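Local atomic coordinates of EmGH1 (Erythrobacter marinus, PDB entry 5Z87), a protein that probably hydrolyses beta-glucosides and related glycosides, releasing sugars from their non-reducing ends. Residues 60-64 and 376-380; 309-315 and 342-348. One frame throughout, in Å; residues are numbered along the deposited sequence.

How the interactions relate
From the N terminus, helix 56-61 is followed by the turn 61-64, which leads into the short strand 64-65. Some 310 residues later, helix 366-382 comes back to this turn, and interaction 1 closes that long loop. Interaction 2 closes a much shorter loop within it: strand 309-311 runs out into 312-315, helices 319-322 and 330-340 follow, and 342-348 returns beside the strand. The two contacts meet directly, with Leu63 O 2.9 Å from Glu345 N in a probable hydrogen bond and Ile344 packed on Ile376. Together they tie the last strands of the TIM-barrel-like N-terminal domain to its first strand and to helix 366-382.

Interaction 1: 60-64 and 376-380; sequences AAQLN and ILAAK
Two bends, at chi1 (-60°, CG beside the backbone N and opposite the carbonyl carbon) and at chi2 (-66°), swing the amide of Gln62 toward Lys380 on helix 366-382. Lys380, by contrast, is drawn out straight beyond CG, which carries its ammonium group from the helix to the turn. The result is a hydrogen bond from Lys380 NZ to Gln62 OE1 of 2.6 Å, the donor tilted modestly from the plane of the carbonyl and meeting it at a C=O...N angle of 147°. The methylene next to the nitrogen follows it in, Lys380 CE lying 3.6 Å from Gln62 OE1. The same amide oxygen is flanked by the helix residue Leu377, whose CD2 comes to 3.9 Å from Gln62 OE1. Beside this polar link the backbone of the turn rests on Ile376: Gln62 O is 3.7 Å from Ile376 CG2. Leu63 turns its CB away from the helix, yet its branch reaches back, with Leu63 CD2 4.2 Å from Ile376 CG1. The buried ammonium is also bonded to the carbonyl oxygens of Gly90 and Pro124, so three neutral oxygens grip it, and their dipoles probably stabilise the buried charge. Residues 61-64 form a type I turn that carries the chain from helix 56-61 into strand 64-65. Gly90 and Pro124 lie just ahead of strands 91-93 and 126-129, so Lys380 fastens helix 366-382 to this turn and to the approaches of two parallel barrel strands, while Leu377 packs on helix 43-51.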
ATOM      1  N   ALA A  60     -32.551   5.651  25.960  1.00 24.76           N
ATOM      2  CA  ALA A  60     -31.105   5.501  26.014  1.00 26.61           C
ATOM      3  C   ALA A  60     -30.704   4.058  26.265  1.00 24.16           C
ATOM      4  O   ALA A  60     -29.677   3.603  25.755  1.00 28.93           O
ATOM      5  CB  ALA A  60     -30.520   6.416  27.087  1.00 21.35           C
ATOM      6  N   ALA A  61     -31.506   3.317  27.019  1.00 24.02           N
ATOM      7  CA  ALA A  61     -31.132   1.943  27.339  1.00 26.62           C
ATOM      8  C   ALA A  61     -31.121   1.062  26.091  1.00 25.39           C
ATOM      9  O   ALA A  61     -30.377   0.077  26.031  1.00 22.53           O
ATOM     10  CB  ALA A  61     -32.085   1.384  28.399  1.00 22.82           C
ATOM     11  N   GLN A  62     -31.935   1.402  25.091  1.00 20.55           N
ATOM     12  CA  GLN A  62     -31.947   0.678  23.828  1.00 23.95           C
ATOM     13  C   GLN A  62     -30.673   0.878  23.002  1.00 24.60           C
ATOM     14  O   GLN A  62     -30.538   0.234  21.959  1.00 19.79           O
ATOM     15  CB  GLN A  62     -33.175   1.098  23.006  1.00 23.08           C
ATOM     16  CG  GLN A  62     -34.510   0.824  23.703  1.00 18.39           C
ATOM     17  CD  GLN A  62     -34.780  -0.661  23.880  1.00 25.68           C
ATOM     18  OE1 GLN A  62     -34.704  -1.443  22.924  1.00 21.82           O
ATOM     19  NE2 GLN A  62     -35.066  -1.068  25.120  1.00 25.55           N
ATOM     20  N   LEU A  63     -29.739   1.732  23.429  1.00 20.52           N
ATOM     21  CA  LEU A  63     -28.530   1.993  22.652  1.00 24.78           C
ATOM     22  C   LEU A  63     -27.315   1.243  23.185  1.00 24.69           C
ATOM     23  O   LEU A  63     -26.200   1.466  22.701  1.00 22.07           O
ATOM     24  CB  LEU A  63     -28.241   3.496  22.606  1.00 19.92           C
ATOM     25  CG  LEU A  63     -29.451   4.382  22.275  1.00 21.48           C
ATOM     26  CD1 LEU A  63     -29.033   5.813  22.065  1.00 26.15           C
ATOM     27  CD2 LEU A  63     -30.182   3.872  21.045  1.00 22.86           C
ATOM     28  N   ASN A  64     -27.501   0.359  24.163  1.00 23.31           N
ATOM     29  CA  ASN A  64     -26.413  -0.400  24.767  1.00 25.01           C
ATOM     30  C   ASN A  64     -26.486  -1.855  24.325  1.00 27.05           C
ATOM     31  O   ASN A  64     -27.580  -2.419  24.216  1.00 25.42           O
ATOM     32  CB  ASN A  64     -26.480  -0.319  26.295  1.00 25.68           C
ATOM     33  CG  ASN A  64     -26.592   1.111  26.795  1.00 28.07           C
ATOM     34  OD1 ASN A  64     -25.941   2.001  26.264  1.00 20.56           O
ATOM     35  ND2 ASN A  64     -27.419   1.335  27.819  1.00 24.96           N
ATOM     36  N   ILE A 376     -33.465   1.495  16.302  1.00 20.55           N
ATOM     37  CA  ILE A 376     -33.380   0.223  17.017  1.00 21.57           C
ATOM     38  C   ILE A 376     -34.763  -0.400  17.182  1.00 24.21           C
ATOM     39  O   ILE A 376     -34.972  -1.584  16.887  1.00 23.25           O
ATOM     40  CB  ILE A 376     -32.708   0.436  18.380  1.00 21.44           C
ATOM     41  CG1 ILE A 376     -31.274   0.922  18.199  1.00 24.20           C
ATOM     42  CG2 ILE A 376     -32.769  -0.852  19.209  1.00 23.36           C
ATOM     43  CD1 ILE A 376     -30.389  -0.110  17.536  1.00 21.33           C
ATOM     44  N   LEU A 377     -35.722   0.390  17.680  1.00 30.90           N
ATOM     45  CA  LEU A 377     -37.079  -0.111  17.901  1.00 24.91           C
ATOM     46  C   LEU A 377     -37.714  -0.584  16.601  1.00 22.53           C
ATOM     47  O   LEU A 377     -38.364  -1.635  16.565  1.00 23.96           O
ATOM     48  CB  LEU A 377     -37.931   0.981  18.545  1.00 24.59           C
ATOM     49  CG  LEU A 377     -37.474   1.312  19.965  1.00 25.85           C
ATOM     50  CD1 LEU A 377     -38.252   2.511  20.491  1.00 27.79           C
ATOM     51  CD2 LEU A 377     -37.632   0.107  20.872  1.00 17.79           C
ATOM     52  N   ALA A 378     -37.516   0.165  15.514  1.00 24.39           N
ATOM     53  CA  ALA A 378     -38.114  -0.231  14.243  1.00 23.04           C
ATOM     54  C   ALA A 378     -37.546  -1.559  13.772  1.00 27.24           C
ATOM     55  O   ALA A 378     -38.281  -2.413  13.252  1.00 25.11           O
ATOM     56  CB  ALA A 378     -37.897   0.862  13.194  1.00 17.16           C
ATOM     57  N   ALA A 379     -36.240  -1.764  13.976  1.00 22.77           N
ATOM     58  CA  ALA A 379     -35.635  -3.035  13.606  1.00 23.85           C
ATOM     59  C   ALA A 379     -36.214  -4.165  14.446  1.00 21.57           C
ATOM     60  O   ALA A 379     -36.495  -5.253  13.926  1.00 23.59           O
ATOM     61  CB  ALA A 379     -34.109  -2.962  13.756  1.00 19.43           C
ATOM     62  N   LYS A 380     -36.430  -3.916  15.742  1.00 19.92           N
ATOM     63  CA  LYS A 380     -36.997  -4.954  16.603  1.00 26.68           C
ATOM     64  C   LYS A 380     -38.411  -5.333  16.157  1.00 22.83           C
ATOM     65  O   LYS A 380     -38.748  -6.520  16.080  1.00 28.60           O
ATOM     66  CB  LYS A 380     -36.984  -4.494  18.062  1.00 25.69           C
ATOM     67  CG  LYS A 380     -35.594  -4.333  18.623  1.00 19.13           C
ATOM     68  CD  LYS A 380     -35.582  -3.928  20.083  1.00 18.99           C
ATOM     69  CE  LYS A 380     -34.206  -4.256  20.693  1.00 18.31           C
ATOM     70  NZ  LYS A 380     -34.050  -3.833  22.118  1.00 17.26           N
TER

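Interaction 2: 309-315 and 342-348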
ATOM      1  N   TYR A 309     -30.322   0.119  11.623  1.00 16.53           N
ATOM      2  CA  TYR A 309     -29.435   0.516  12.701  1.00 19.56           C
ATOM      3  C   TYR A 309     -27.972   0.387  12.282  1.00 22.01           C
ATOM      4  O   TYR A 309     -27.598  -0.477  11.481  1.00 15.84           O
ATOM      5  CB  TYR A 309     -29.686  -0.326  13.967  1.00 21.06           C
ATOM      6  CG  TYR A 309     -29.387  -1.796  13.798  1.00 20.81           C
ATOM      7  CD1 TYR A 309     -28.104  -2.301  14.028  1.00 20.58           C
ATOM      8  CD2 TYR A 309     -30.382  -2.684  13.408  1.00 17.47           C
ATOM      9  CE1 TYR A 309     -27.825  -3.646  13.875  1.00 16.87           C
ATOM     10  CE2 TYR A 309     -30.110  -4.038  13.243  1.00 17.28           C
ATOM     11  CZ  TYR A 309     -28.826  -4.512  13.478  1.00 20.51           C
ATOM     12  OH  TYR A 309     -28.537  -5.847  13.307  1.00 21.20           O
ATOM     13  N   VAL A 310     -27.151   1.267  12.840  1.00 21.84           N
ATOM     14  CA  VAL A 310     -25.707   1.168  12.769  1.00 18.04           C
ATOM     15  C   VAL A 310     -25.226   0.704  14.134  1.00 18.08           C
ATOM     16  O   VAL A 310     -25.467   1.373  15.150  1.00 22.53           O
ATOM     17  CB  VAL A 310     -25.062   2.504  12.374  1.00 18.96           C
ATOM     18  CG1 VAL A 310     -23.553   2.426  12.566  1.00 18.25           C
ATOM     19  CG2 VAL A 310     -25.406   2.854  10.946  1.00 13.62           C
ATOM     20  N   VAL A 311     -24.565  -0.436  14.167  1.00 17.55           N
ATOM     21  CA  VAL A 311     -23.969  -0.946  15.400  1.00 15.85           C
ATOM     22  C   VAL A 311     -22.465  -0.728  15.327  1.00 19.39           C
ATOM     23  O   VAL A 311     -21.854  -0.818  14.253  1.00 18.38           O
ATOM     24  CB  VAL A 311     -24.321  -2.430  15.637  1.00 15.16           C
ATOM     25  CG1 VAL A 311     -23.936  -3.291  14.424  1.00 16.74           C
ATOM     26  CG2 VAL A 311     -23.678  -2.939  16.906  1.00 13.09           C
ATOM     27  N   SER A 312     -21.874  -0.369  16.459  1.00 18.72           N
ATOM     28  CA  SER A 312     -20.435  -0.248  16.513  1.00 17.99           C
ATOM     29  C   SER A 312     -19.790  -1.628  16.489  1.00 22.03           C
ATOM     30  O   SER A 312     -20.393  -2.633  16.880  1.00 17.53           O
ATOM     31  CB  SER A 312     -20.007   0.488  17.781  1.00 13.26           C
ATOM     32  OG  SER A 312     -19.952  -0.417  18.873  1.00 15.73           O
ATOM     33  N   ASP A 313     -18.543  -1.669  16.030  1.00 17.01           N
ATOM     34  CA  ASP A 313     -17.709  -2.818  16.340  1.00 17.09           C
ATOM     35  C   ASP A 313     -17.252  -2.744  17.804  1.00 20.47           C
ATOM     36  O   ASP A 313     -17.384  -1.712  18.476  1.00 18.47           O
ATOM     37  CB  ASP A 313     -16.527  -2.887  15.374  1.00 17.83           C
ATOM     38  CG  ASP A 313     -15.969  -4.300  15.225  1.00 24.48           C
ATOM     39  OD1 ASP A 313     -16.170  -5.116  16.152  1.00 27.46           O
ATOM     40  OD2 ASP A 313     -15.352  -4.587  14.178  1.00 22.43           O
ATOM     41  N   TRP A 314     -16.698  -3.859  18.297  1.00 17.28           N
ATOM     42  CA  TRP A 314     -16.510  -4.032  19.732  1.00 18.63           C
ATOM     43  C   TRP A 314     -15.686  -2.903  20.338  1.00 24.75           C
ATOM     44  O   TRP A 314     -14.511  -2.725  20.006  1.00 23.10           O
ATOM     45  CB  TRP A 314     -15.862  -5.380  20.052  1.00 16.62           C
ATOM     46  CG  TRP A 314     -15.704  -5.516  21.539  1.00 23.98           C
ATOM     47  CD1 TRP A 314     -14.590  -5.221  22.275  1.00 21.56           C
ATOM     48  CD2 TRP A 314     -16.712  -5.908  22.483  1.00 23.41           C
ATOM     49  NE1 TRP A 314     -14.834  -5.429  23.606  1.00 20.83           N
ATOM     50  CE2 TRP A 314     -16.124  -5.856  23.765  1.00 21.48           C
ATOM     51  CE3 TRP A 314     -18.045  -6.319  22.367  1.00 25.24           C
ATOM     52  CZ2 TRP A 314     -16.824  -6.184  24.924  1.00 25.07           C
ATOM     53  CZ3 TRP A 314     -18.737  -6.650  23.517  1.00 22.67           C
ATOM     54  CH2 TRP A 314     -18.126  -6.577  24.783  1.00 24.37           C
ATOM     55  N   ASP A 315     -16.317  -2.155  21.247  1.00 25.14           N
ATOM     56  CA  ASP A 315     -15.735  -1.029  21.982  1.00 16.60           C
ATOM     57  C   ASP A 315     -15.148   0.049  21.073  1.00 17.28           C
ATOM     58  O   ASP A 315     -14.307   0.827  21.505  1.00 17.62           O
ATOM     59  CB  ASP A 315     -14.674  -1.493  22.987  1.00 26.59           C
ATOM     60  CG  ASP A 315     -14.604  -0.592  24.212  1.00 25.83           C
ATOM     61  OD1 ASP A 315     -15.624   0.044  24.540  1.00 31.34           O
ATOM     62  OD2 ASP A 315     -13.538  -0.511  24.849  1.00 29.83           O
ATOM     63  N   VAL A 342     -23.750   6.363  14.644  1.00 18.92           N
ATOM     64  CA  VAL A 342     -23.761   5.067  15.317  1.00 23.44           C
ATOM     65  C   VAL A 342     -24.945   5.033  16.285  1.00 26.95           C
ATOM     66  O   VAL A 342     -25.030   5.858  17.202  1.00 23.35           O
ATOM     67  CB  VAL A 342     -22.448   4.812  16.067  1.00 19.23           C
ATOM     68  CG1 VAL A 342     -22.515   3.463  16.763  1.00 14.30           C
ATOM     69  CG2 VAL A 342     -21.237   4.909  15.125  1.00 17.47           C
ATOM     70  N   ASP A 343     -25.836   4.058  16.106  1.00 20.01           N
ATOM     71  CA  ASP A 343     -27.079   3.984  16.867  1.00 23.39           C
ATOM     72  C   ASP A 343     -26.959   3.137  18.126  1.00 24.80           C
ATOM     73  O   ASP A 343     -27.546   3.489  19.152  1.00 26.46           O
ATOM     74  CB  ASP A 343     -28.208   3.424  15.992  1.00 19.02           C
ATOM     75  CG  ASP A 343     -28.450   4.256  14.760  1.00 23.36           C
ATOM     76  OD1 ASP A 343     -28.526   5.501  14.904  1.00 27.49           O
ATOM     77  OD2 ASP A 343     -28.560   3.676  13.653  1.00 19.65           O
ATOM     78  N   ILE A 344     -26.226   2.024  18.081  1.00 22.34           N
ATOM     79  CA  ILE A 344     -26.123   1.134  19.225  1.00 17.66           C
ATOM     80  C   ILE A 344     -24.666   0.732  19.411  1.00 23.05           C
ATOM     81  O   ILE A 344     -23.975   0.394  18.445  1.00 22.47           O
ATOM     82  CB  ILE A 344     -27.041  -0.101  19.080  1.00 18.27           C
ATOM     83  CG1 ILE A 344     -26.828  -1.070  20.242  1.00 23.95           C
ATOM     84  CG2 ILE A 344     -26.836  -0.787  17.758  1.00 17.26           C
ATOM     85  CD1 ILE A 344     -27.991  -2.022  20.455  1.00 20.54           C
ATOM     86  N   GLU A 345     -24.198   0.789  20.653  1.00 21.73           N
ATOM     87  CA  GLU A 345     -22.806   0.559  20.981  1.00 18.83           C
ATOM     88  C   GLU A 345     -22.613  -0.883  21.438  1.00 24.35           C
ATOM     89  O   GLU A 345     -23.194  -1.316  22.437  1.00 20.79           O
ATOM     90  CB  GLU A 345     -22.338   1.527  22.062  1.00 19.93           C
ATOM     91  CG  GLU A 345     -20.978   1.183  22.579  1.00 19.62           C
ATOM     92  CD  GLU A 345     -20.592   2.036  23.745  1.00 24.75           C
ATOM     93  OE1 GLU A 345     -19.432   2.495  23.787  1.00 17.60           O
ATOM     94  OE2 GLU A 345     -21.462   2.268  24.610  1.00 26.78           O
ATOM     95  N   LEU A 346     -21.806  -1.619  20.691  1.00 26.13           N
ATOM     96  CA  LEU A 346     -21.383  -2.960  21.067  1.00 20.89           C
ATOM     97  C   LEU A 346     -20.180  -2.817  21.991  1.00 22.38           C
ATOM     98  O   LEU A 346     -19.074  -2.498  21.547  1.00 21.69           O
ATOM     99  CB  LEU A 346     -21.055  -3.766  19.818  1.00 17.12           C
ATOM    100  CG  LEU A 346     -20.399  -5.115  20.058  1.00 26.36           C
ATOM    101  CD1 LEU A 346     -21.359  -6.055  20.774  1.00 16.13           C
ATOM    102  CD2 LEU A 346     -19.956  -5.691  18.713  1.00 16.61           C
ATOM    103  N   ALA A 347     -20.400  -3.018  23.291  1.00 26.46           N
ATOM    104  CA  ALA A 347     -19.347  -2.826  24.283  1.00 23.98           C
ATOM    105  C   ALA A 347     -19.830  -3.211  25.675  1.00 23.97           C
ATOM    106  O   ALA A 347     -21.026  -3.131  25.968  1.00 21.41           O
ATOM    107  CB  ALA A 347     -18.858  -1.371  24.297  1.00 22.01           C
ATOM    108  N   ASN A 348     -18.909  -3.639  26.531  1.00 21.50           N
ATOM    109  CA  ASN A 348     -19.165  -3.743  27.956  1.00 25.87           C
ATOM    110  C   ASN A 348     -18.851  -2.407  28.602  1.00 24.92           C
ATOM    111  O   ASN A 348     -17.827  -1.789  28.297  1.00 22.16           O
ATOM    112  CB  ASN A 348     -18.307  -4.827  28.605  1.00 21.82           C
ATOM    113  CG  ASN A 348     -18.793  -6.208  28.305  1.00 26.98           C
ATOM    114  OD1 ASN A 348     -19.919  -6.404  27.837  1.00 28.48           O
ATOM    115  ND2 ASN A 348     -17.943  -7.188  28.563  1.00 25.12           N
TER
HETATM  116  O   HOH W   1     -16.983   1.645  22.878  1.00 21.87           O
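Leu346 lies against Ser312 and Trp314 along its whole length. Its CB meets the backbone of the facing segment, 3.2 Å from Ser312 O. CG, held opposite its own backbone N (chi1 171°), comes to 3.5 Å from Trp314 CE3. At the tip the two methyls part: CD1 continues along the indole, near Trp314 CE3 and CZ3, whereas CD2 turns back to Ser312 O and Trp314 N. Leucine and indole cross at about a right angle. Ala347 lies over one face of that indole in a CH-pi contact, its CA 4.0 Å from the centroid of the Trp314 six-membered ring. The Asn348 amide stands nearly perpendicular to the ring plane (83°), with its ND2 at the ring edge. The backbones run side by side in parallel fashion but meet in a single beta bridge, Val311 with Ile344. Val310 O takes two bonds, from Asp343 N and Ile344 N, and Ser312 N gives one to Ile344 O. Asp343 OD2 accepts from Val310 N on its anti side at 2.9 Å; its carboxylate also forms salt bridges with Arg301 and Arg375. Beyond the bridge, Ser312 OG accepts from Leu346 N and donates to Asp313 O, while Asp315 N bonds to Leu346 O at 2.8 Å. One water donates to both Asp315 OD1 and Glu345 OE1, which probably eases the approach of two carboxylates whose other partners include Arg318 and the backbone of Tyr352. Asp313 and Trp314 line the pocket where a dithiothreitol molecule is bound. Strand 309-311 pairs on one side with strand 276-279 and is bridged here to Ile344, just ahead of strand 345-346, which pairs with strand 64-65, carrying the barrel wall round toward its start, with Ile344 backed by helix 366-382.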